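Local coordinates for pyruvate carboxylase protein (Rhizobium etli, PDB 2QF7) that is a large multidomain, biotin-dependent carboxylase that assembles from four chains and joins an ATP-grasp domain, a TIM-barrel domain and a biotin-carrier domain, at residues E986-D989 and F990-A993. Residues are numbered along the deposited sequence; the frame is centred on the assembly and turned at random.
Sequences EVSD and FEFA
Ser988 and Glu991 grip each other twice at the start of helix 989-997. Ser988 OG, set between its own backbone N and carbonyl carbon (chi1 67°), accepts from Glu991 N at 3.1 Å in a nearly straight bond (N-H...O 169°). In return the carboxylate of Glu991 reaches back beyond the helix start: with CG beside the backbone N (chi1 -75°) and the chain extended past it, OE1 takes Ser988 N at 3.0 Å through its anti lone pair. The serine hydroxyl also lies alongside the glutamate stem, Ser988 OG 3.4 Å from Glu991 CG. Glu991 OE2 also forms a salt bridge with Arg985, so both carboxylate oxygens have polar partners, which would probably favour the charged form. Glu991 OE1 also lies 3.4 Å from Val987 CB, and Val987 CG2 meets Phe992 CB at 4.2 Å, a loose apolar touch beside the cap. The first helical turns follow in the backbone, Phe992 N to Ser988 O (2.9 Å) and Ala993 N to Asp989 O (3.0 Å). Asp989 turns its carboxylate to Arg976 of helix 972-983, while the Phe990 ring stacks on Trp612 and the Phe992 ring meets Tyr649 edge-to-face. With Ser988 as N-cap and Glu991 three residues on, the reciprocal bonds make a classic capping box, here opening a helix within the conserved carboxylase region that packs against helix 644-657.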
loop_
_atom_site.group_PDB
_atom_site.type_symbol
_atom_site.label_atom_id
_atom_site.label_comp_id
_atom_site.label_asym_id
_atom_site.label_seq_id
_atom_site.Cartn_x
_atom_site.Cartn_y
_atom_site.Cartn_z
ATOM N N GLU A 986 17.048 17.193 -36.998
ATOM C CA GLU A 986 18.434 17.063 -37.387
ATOM C C GLU A 986 19.204 16.509 -36.229
ATOM O O GLU A 986 18.866 16.744 -35.079
ATOM C CB GLU A 986 18.992 18.414 -37.784
ATOM C CG GLU A 986 18.602 18.792 -39.183
ATOM C CD GLU A 986 19.189 20.112 -39.595
ATOM O OE1 GLU A 986 19.774 20.795 -38.725
ATOM O OE2 GLU A 986 19.051 20.461 -40.786
ATOM N N VAL A 987 20.247 15.752 -36.517
ATOM C CA VAL A 987 21.136 15.305 -35.457
ATOM C C VAL A 987 22.498 15.950 -35.693
ATOM O O VAL A 987 22.792 16.377 -36.809
ATOM C CB VAL A 987 21.233 13.746 -35.418
ATOM C CG1 VAL A 987 19.831 13.145 -35.224
ATOM C CG2 VAL A 987 21.916 13.203 -36.678
ATOM N N SER A 988 23.333 16.026 -34.659
ATOM C CA SER A 988 24.663 16.601 -34.812
ATOM C C SER A 988 25.594 15.582 -35.465
ATOM O O SER A 988 25.282 14.392 -35.501
ATOM C CB SER A 988 25.217 17.013 -33.449
ATOM O OG SER A 988 25.462 15.879 -32.664
ATOM N N ASP A 989 26.747 16.026 -35.955
ATOM C CA ASP A 989 27.727 15.076 -36.480
ATOM C C ASP A 989 28.130 14.053 -35.425
ATOM O O ASP A 989 28.454 12.935 -35.764
ATOM C CB ASP A 989 28.985 15.781 -36.969
ATOM C CG ASP A 989 28.716 16.719 -38.145
ATOM O OD1 ASP A 989 27.632 16.653 -38.763
ATOM O OD2 ASP A 989 29.626 17.505 -38.451
ATOM N N PHE A 990 28.187 14.454 -34.153
ATOM C CA PHE A 990 28.586 13.518 -33.081
ATOM C C PHE A 990 27.507 12.451 -32.891
ATOM O O PHE A 990 27.801 11.247 -32.740
ATOM C CB PHE A 990 28.784 14.239 -31.726
ATOM C CG PHE A 990 29.998 15.148 -31.659
ATOM C CD1 PHE A 990 31.048 15.037 -32.571
ATOM C CD2 PHE A 990 30.123 16.069 -30.606
ATOM C CE1 PHE A 990 32.191 15.871 -32.503
ATOM C CE2 PHE A 990 31.270 16.906 -30.503
ATOM C CZ PHE A 990 32.298 16.812 -31.480
ATOM N N GLU A 991 26.258 12.893 -32.853
ATOM C CA GLU A 991 25.122 11.971 -32.774
ATOM C C GLU A 991 25.118 11.021 -33.967
ATOM O O GLU A 991 24.802 9.838 -33.840
ATOM C CB GLU A 991 23.806 12.755 -32.747
ATOM C CG GLU A 991 23.532 13.422 -31.405
ATOM C CD GLU A 991 22.184 14.105 -31.407
ATOM O OE1 GLU A 991 21.933 14.959 -32.286
ATOM O OE2 GLU A 991 21.335 13.739 -30.553
ATOM N N PHE A 992 25.418 11.545 -35.156
ATOM C CA PHE A 992 25.480 10.687 -36.337
ATOM C C PHE A 992 26.596 9.623 -36.184
ATOM O O PHE A 992 26.373 8.461 -36.526
ATOM C CB PHE A 992 25.642 11.513 -37.605
ATOM C CG PHE A 992 25.668 10.697 -38.876
ATOM C CD1 PHE A 992 24.720 9.697 -39.110
ATOM C CD2 PHE A 992 26.636 10.932 -39.833
ATOM C CE1 PHE A 992 24.726 8.937 -40.294
ATOM C CE2 PHE A 992 26.658 10.197 -41.035
ATOM C CZ PHE A 992 25.707 9.186 -41.253
ATOM N N ALA A 993 27.774 10.014 -35.693
ATOM C CA ALA A 993 28.814 9.033 -35.379
ATOM C C ALA A 993 28.342 7.937 -34.377
ATOM O O ALA A 993 28.704 6.752 -34.521
ATOM C CB ALA A 993 30.091 9.729 -34.849
#